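Local coordinates for putative dioxygenase (1H-3-hydroxy-4-oxoquinaldine 2,4-dioxygenase) (Mycobacteroides abscessus subsp. abscessus, PDB 6RA3), which cleaves the ring of the Pseudomonas quinolone signal PQS with dioxygen, yielding N-octanoylanthranilate and carbon monoxide, on an alpha/beta-hydrolase fold, at residues A102-I105 with A106-G110; L165-R169 with Y170-G174. All blocks are in the same frame, centred on the assembly; numbering follows the deposited sequence.

Interaction 1: residues A102-I105 with A106-G110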
ATOM      1  N   ALA A 102      -7.295 -14.640  20.903  1.00 30.37           N
ATOM      2  CA  ALA A 102      -8.628 -15.076  20.466  1.00 38.36           C
ATOM      3  C   ALA A 102      -9.461 -15.606  21.634  1.00 42.64           C
ATOM      4  O   ALA A 102     -10.651 -15.292  21.752  1.00 35.69           O
ATOM      5  CB  ALA A 102      -8.495 -16.146  19.379  1.00 39.56           C
ATOM      6  N   LEU A 103      -8.845 -16.390  22.531  1.00 45.07           N
ATOM      7  CA  LEU A 103      -9.594 -16.911  23.677  1.00 45.76           C
ATOM      8  C   LEU A 103      -9.881 -15.815  24.697  1.00 42.30           C
ATOM      9  O   LEU A 103     -10.958 -15.782  25.303  1.00 40.91           O
ATOM     10  CB  LEU A 103      -8.821 -18.072  24.296  1.00 42.10           C
ATOM     11  CG  LEU A 103      -8.620 -19.202  23.282  1.00 47.47           C
ATOM     12  CD1 LEU A 103      -7.606 -20.224  23.733  1.00 46.10           C
ATOM     13  CD2 LEU A 103      -9.964 -19.881  23.027  1.00 52.12           C
ATOM     14  N   GLU A 104      -8.945 -14.885  24.876  1.00 38.54           N
ATOM     15  CA  GLU A 104      -9.224 -13.745  25.732  1.00 39.51           C
ATOM     16  C   GLU A 104     -10.383 -12.948  25.175  1.00 38.87           C
ATOM     17  O   GLU A 104     -11.269 -12.527  25.927  1.00 36.11           O
ATOM     18  CB  GLU A 104      -7.964 -12.867  25.882  1.00 35.88           C
ATOM     19  CG  GLU A 104      -8.155 -11.629  26.757  1.00 42.73           C
ATOM     20  CD  GLU A 104      -8.569 -11.958  28.196  1.00 44.71           C
ATOM     21  OE1 GLU A 104      -8.240 -13.067  28.659  1.00 44.73           O
ATOM     22  OE2 GLU A 104      -9.220 -11.109  28.856  1.00 43.75           O
ATOM     23  N   ILE A 105     -10.403 -12.736  23.850  1.00 41.30           N
ATOM     24  CA  ILE A 105     -11.517 -12.004  23.236  1.00 43.64           C
ATOM     25  C   ILE A 105     -12.824 -12.767  23.442  1.00 44.03           C
ATOM     26  O   ILE A 105     -13.868 -12.176  23.758  1.00 36.40           O
ATOM     27  CB  ILE A 105     -11.253 -11.750  21.736  1.00 38.99           C
ATOM     28  CG1 ILE A 105     -10.040 -10.819  21.528  1.00 40.68           C
ATOM     29  CG2 ILE A 105     -12.514 -11.174  21.058  1.00 43.04           C
ATOM     30  CD1 ILE A 105      -9.415 -10.891  20.104  1.00 38.93           C
ATOM     31  N   ALA A 106     -12.799 -14.087  23.240  1.00 41.62           N
ATOM     32  CA  ALA A 106     -14.021 -14.868  23.451  1.00 44.76           C
ATOM     33  C   ALA A 106     -14.516 -14.727  24.881  1.00 43.80           C
ATOM     34  O   ALA A 106     -15.723 -14.608  25.118  1.00 38.36           O
ATOM     35  CB  ALA A 106     -13.788 -16.332  23.122  1.00 41.05           C
ATOM     36  N   ASP A 107     -13.593 -14.703  25.849  1.00 45.42           N
ATOM     37  CA  ASP A 107     -13.990 -14.628  27.251  1.00 38.08           C
ATOM     38  C   ASP A 107     -14.568 -13.264  27.590  1.00 46.50           C
ATOM     39  O   ASP A 107     -15.487 -13.156  28.413  1.00 47.59           O
ATOM     40  CB  ASP A 107     -12.789 -14.926  28.145  1.00 48.82           C
ATOM     41  CG  ASP A 107     -13.175 -15.101  29.602  1.00 55.23           C
ATOM     42  OD1 ASP A 107     -14.358 -15.404  29.876  1.00 56.87           O
ATOM     43  OD2 ASP A 107     -12.287 -14.917  30.470  1.00 53.70           O
ATOM     44  N   ARG A 108     -14.045 -12.204  26.971  1.00 40.28           N
ATOM     45  CA  ARG A 108     -14.501 -10.873  27.346  1.00 37.09           C
ATOM     46  C   ARG A 108     -15.898 -10.570  26.829  1.00 35.32           C
ATOM     47  O   ARG A 108     -16.640  -9.813  27.466  1.00 40.14           O
ATOM     48  CB  ARG A 108     -13.512  -9.831  26.834  1.00 42.50           C
ATOM     49  CG  ARG A 108     -12.158  -9.901  27.510  1.00 44.80           C
ATOM     50  CD  ARG A 108     -11.260  -8.777  27.056  1.00 41.73           C
ATOM     51  NE  ARG A 108      -9.975  -8.854  27.748  1.00 46.30           N
ATOM     52  CZ  ARG A 108      -9.107  -7.857  27.819  1.00 48.03           C
ATOM     53  NH1 ARG A 108      -9.387  -6.709  27.230  1.00 43.79           N
ATOM     54  NH2 ARG A 108      -7.965  -8.019  28.471  1.00 55.57           N
ATOM     55  N   LEU A 109     -16.264 -11.105  25.672  1.00 43.56           N
ATOM     56  CA  LEU A 109     -17.466 -10.650  24.978  1.00 45.15           C
ATOM     57  C   LEU A 109     -18.646 -11.604  25.100  1.00 45.86           C
ATOM     58  O   LEU A 109     -19.793 -11.178  24.899  1.00 42.30           O
ATOM     59  CB  LEU A 109     -17.164 -10.439  23.492  1.00 43.27           C
ATOM     60  CG  LEU A 109     -16.134  -9.362  23.184  1.00 37.44           C
ATOM     61  CD1 LEU A 109     -15.790  -9.392  21.704  1.00 41.42           C
ATOM     62  CD2 LEU A 109     -16.623  -8.003  23.622  1.00 43.29           C
ATOM     63  N   GLY A 110     -18.384 -12.873  25.389  1.00 47.31           N
ATOM     64  CA  GLY A 110     -19.427 -13.856  25.563  1.00 49.25           C
ATOM     65  C   GLY A 110     -19.707 -14.589  24.270  1.00 51.43           C
ATOM     66  O   GLY A 110     -19.236 -14.221  23.187  1.00 40.94           O
TER
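Glu104 brings one carboxylate oxygen, OE2, to the edge of the Arg108 guanidinium, one turn further along the same helix. The chain of Glu104 leaves with CG anti to the backbone N (chi1 179°) and then bends at chi2, which swings OE2 round to Arg108, while the Arg108 chain stays extended from CG to NE. The resulting salt bridge is short and nearly straight: OE2 of Glu104 lies 2.6 Å from NE of Arg108, with an N-H...O angle of 175°. OE2 sits in the guanidinium plane and accepts through its anti lone pair; the carboxylate plane itself stands 88° from that plane. A second bond, from Arg108 NH2 to the same oxygen, is weak at 3.4 Å. The backbones are also joined, Arg108 N donating to Glu104 O at 3.0 Å, the usual i+4 to i helical bond. Ile105, which is buried, and Leu109 run side by side, with Ile105 CG2 3.8 Å from Leu109 CD1. The other carboxylate oxygen, Glu104 OE1, and Asp107 OD2 both bridge to Arg200. Helix 99-109 is the crossover of a beta-alpha-beta unit: Ile105 and Leu109 touch Phe90 of strand 90-95, Ala106 meets Val117 of strand 116-120, and Ile105 also packs on helix 71-84.

Interaction 2: residues L165-R169 with Y170-G174; sequences LDHVR and YDSGG
Tyr170 and Arg169 lie side by side where helix 162-170 of this alpha/beta-hydrolase-fold protein runs out into the loop before helix 177-194. Followed outward, Arg169 first sets CB over the centre of the Tyr170 ring, 3.8 Å from the centroid and 10° off the ring normal, a CH-pi contact. Its chain bends at chi3 (-62°), bringing NE to 3.9 Å from Tyr170 CE2, where NE is buried with no polar partner in the model, and turning the guanidinium face to the hydroxyl, with Tyr170 OH standing over its centre. The guanidinium and ring planes are 33° apart. At the tip, Arg169 NH2 makes a weak salt-bridge hydrogen bond with Asp166 OD1, and that same oxygen approaches the Tyr170 ring edge, 3.4 Å from CE2. Arg46 of the second subunit adds a cation-pi contact to Tyr170, which places this helix end at a subunit interface.

Further on, His167 O is gripped by two donors from opposite faces of its plane: Asp171 N, above that plane, and the hydroxyl of Ser172, OG, at 2.9 Å. That hydroxyl also lies over one face of the His167 ring, offset toward the rim, while NE2 of the ring bonds to ND1 of His33. In the ring plane, water 1 links His167 ND1 to Asp171 OD2, 2.8 Å from each.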
ATOM      1  N   LEU A 165       6.957 -21.290   2.154  1.00 48.27           N
ATOM      2  CA  LEU A 165       8.324 -20.818   1.980  1.00 50.39           C
ATOM      3  C   LEU A 165       8.362 -19.321   1.710  1.00 50.17           C
ATOM      4  O   LEU A 165       9.103 -18.588   2.374  1.00 45.03           O
ATOM      5  CB  LEU A 165       9.003 -21.570   0.842  1.00 47.15           C
ATOM      6  CG  LEU A 165       9.374 -23.018   1.134  1.00 44.18           C
ATOM      7  CD1 LEU A 165      10.036 -23.591  -0.084  1.00 43.95           C
ATOM      8  CD2 LEU A 165      10.276 -23.136   2.368  1.00 46.55           C
ATOM      9  N   ASP A 166       7.590 -18.851   0.721  1.00 46.20           N
ATOM     10  CA  ASP A 166       7.611 -17.434   0.375  1.00 43.56           C
ATOM     11  C   ASP A 166       7.206 -16.571   1.566  1.00 43.04           C
ATOM     12  O   ASP A 166       7.805 -15.517   1.809  1.00 47.07           O
ATOM     13  CB  ASP A 166       6.698 -17.167  -0.825  1.00 46.29           C
ATOM     14  CG  ASP A 166       7.368 -17.491  -2.156  1.00 50.78           C
ATOM     15  OD1 ASP A 166       8.566 -17.831  -2.172  1.00 47.94           O
ATOM     16  OD2 ASP A 166       6.694 -17.404  -3.194  1.00 47.74           O
ATOM     17  N   HIS A 167       6.214 -17.014   2.340  1.00 42.03           N
ATOM     18  CA  HIS A 167       5.731 -16.220   3.466  1.00 40.37           C
ATOM     19  C   HIS A 167       6.798 -16.076   4.546  1.00 48.36           C
ATOM     20  O   HIS A 167       6.953 -14.999   5.143  1.00 43.76           O
ATOM     21  CB  HIS A 167       4.496 -16.871   4.042  1.00 38.58           C
ATOM     22  CG  HIS A 167       3.979 -16.210   5.275  1.00 37.97           C
ATOM     23  ND1 HIS A 167       3.158 -15.103   5.238  1.00 40.24           N
ATOM     24  CD2 HIS A 167       4.133 -16.520   6.581  1.00 35.16           C
ATOM     25  CE1 HIS A 167       2.860 -14.743   6.473  1.00 41.89           C
ATOM     26  NE2 HIS A 167       3.431 -15.595   7.304  1.00 37.97           N
ATOM     27  N   VAL A 168       7.537 -17.153   4.813  1.00 44.71           N
ATOM     28  CA  VAL A 168       8.560 -17.135   5.856  1.00 51.90           C
ATOM     29  C   VAL A 168       9.807 -16.382   5.390  1.00 46.45           C
ATOM     30  O   VAL A 168      10.370 -15.573   6.141  1.00 41.68           O
ATOM     31  CB  VAL A 168       8.892 -18.585   6.266  1.00 49.94           C
ATOM     32  CG1 VAL A 168      10.069 -18.611   7.231  1.00 53.39           C
ATOM     33  CG2 VAL A 168       7.689 -19.235   6.891  1.00 42.36           C
ATOM     34  N   ARG A 169      10.251 -16.646   4.151  1.00 42.87           N
ATOM     35  CA  ARG A 169      11.476 -16.058   3.621  1.00 43.40           C
ATOM     36  C   ARG A 169      11.304 -14.578   3.266  1.00 49.33           C
ATOM     37  O   ARG A 169      12.243 -13.788   3.421  1.00 43.63           O
ATOM     38  CB  ARG A 169      11.912 -16.826   2.378  1.00 42.00           C
ATOM     39  CG  ARG A 169      12.394 -18.265   2.648  1.00 52.29           C
ATOM     40  CD  ARG A 169      13.017 -18.904   1.393  1.00 53.50           C
ATOM     41  NE  ARG A 169      12.041 -19.014   0.304  1.00 66.54           N
ATOM     42  CZ  ARG A 169      12.282 -19.573  -0.882  1.00 59.97           C
ATOM     43  NH1 ARG A 169      13.474 -20.090  -1.150  1.00 62.59           N
ATOM     44  NH2 ARG A 169      11.320 -19.621  -1.804  1.00 55.33           N
ATOM     45  N   TYR A 170      10.125 -14.190   2.771  1.00 41.96           N
ATOM     46  CA  TYR A 170       9.963 -12.928   2.048  1.00 42.28           C
ATOM     47  C   TYR A 170       8.887 -11.996   2.604  1.00 46.55           C
ATOM     48  O   TYR A 170       8.963 -10.778   2.403  1.00 42.56           O
ATOM     49  CB  TYR A 170       9.638 -13.219   0.581  1.00 41.90           C
ATOM     50  CG  TYR A 170      10.670 -14.052  -0.161  1.00 44.24           C
ATOM     51  CD1 TYR A 170      12.023 -13.810  -0.009  1.00 44.53           C
ATOM     52  CD2 TYR A 170      10.286 -15.064  -1.037  1.00 46.97           C
ATOM     53  CE1 TYR A 170      12.963 -14.545  -0.694  1.00 42.32           C
ATOM     54  CE2 TYR A 170      11.236 -15.809  -1.733  1.00 45.50           C
ATOM     55  CZ  TYR A 170      12.569 -15.548  -1.543  1.00 42.63           C
ATOM     56  OH  TYR A 170      13.541 -16.254  -2.210  1.00 47.63           O
ATOM     57  N   ASP A 171       7.855 -12.528   3.257  1.00 44.02           N
ATOM     58  CA  ASP A 171       6.671 -11.729   3.556  1.00 46.10           C
ATOM     59  C   ASP A 171       6.545 -11.378   5.032  1.00 47.16           C
ATOM     60  O   ASP A 171       5.520 -10.818   5.447  1.00 50.30           O
ATOM     61  CB  ASP A 171       5.410 -12.443   3.064  1.00 48.60           C
ATOM     62  CG  ASP A 171       5.451 -12.727   1.564  1.00 53.14           C
ATOM     63  OD1 ASP A 171       6.175 -12.016   0.830  1.00 55.44           O
ATOM     64  OD2 ASP A 171       4.758 -13.658   1.109  1.00 50.74           O
ATOM     65  N   SER A 172       7.568 -11.650   5.825  1.00 43.68           N
ATOM     66  CA  SER A 172       7.522 -11.371   7.253  1.00 50.07           C
ATOM     67  C   SER A 172       8.761 -10.594   7.697  1.00 48.83           C
ATOM     68  O   SER A 172       9.277 -10.801   8.794  1.00 50.68           O
ATOM     69  CB  SER A 172       7.377 -12.671   8.046  1.00 57.36           C
ATOM     70  OG  SER A 172       6.334 -13.498   7.510  1.00 52.41           O
ATOM     71  N   GLY A 173       9.254  -9.683   6.850  1.00 43.37           N
ATOM     72  CA  GLY A 173      10.439  -8.902   7.164  1.00 40.49           C
ATOM     73  C   GLY A 173      10.113  -7.702   8.035  1.00 34.20           C
ATOM     74  O   GLY A 173       8.963  -7.463   8.415  1.00 31.11           O
ATOM     75  N   GLY A 174      11.161  -6.940   8.368  1.00 32.83           N
ATOM     76  CA  GLY A 174      10.988  -5.701   9.108  1.00 27.96           C
ATOM     77  C   GLY A 174      10.688  -5.823  10.581  1.00 32.17           C
ATOM     78  O   GLY A 174      10.195  -4.859  11.183  1.00 28.74           O
TER
HETATM   79  O   HOH W   1       2.572 -14.545   2.546  1.00 47.76           O
HETATM   80  O   HOH W   2      10.205 -12.851   6.160  1.00 41.87           O

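Interactions 1 and 2 lie on opposite sides of the chain's centre, 30 Å apart between their centres and about 17 Å between nearest atoms, and they do not touch. Residues 102-109 lie on a helix packed on the central sheet, with Gly110 just past its end, whereas 165-174 cover the end of helix 162-170 and the loop after it, and reach the second subunit. The side chain of Leu103 is about 10 Å from that of His97, a likely substrate-binding residue, and the side chain of Val168 is about 8 Å from that of His246, the likely proton donor/acceptor. In interaction 2, Val168 also touches Phe247, next to that histidine in sequence.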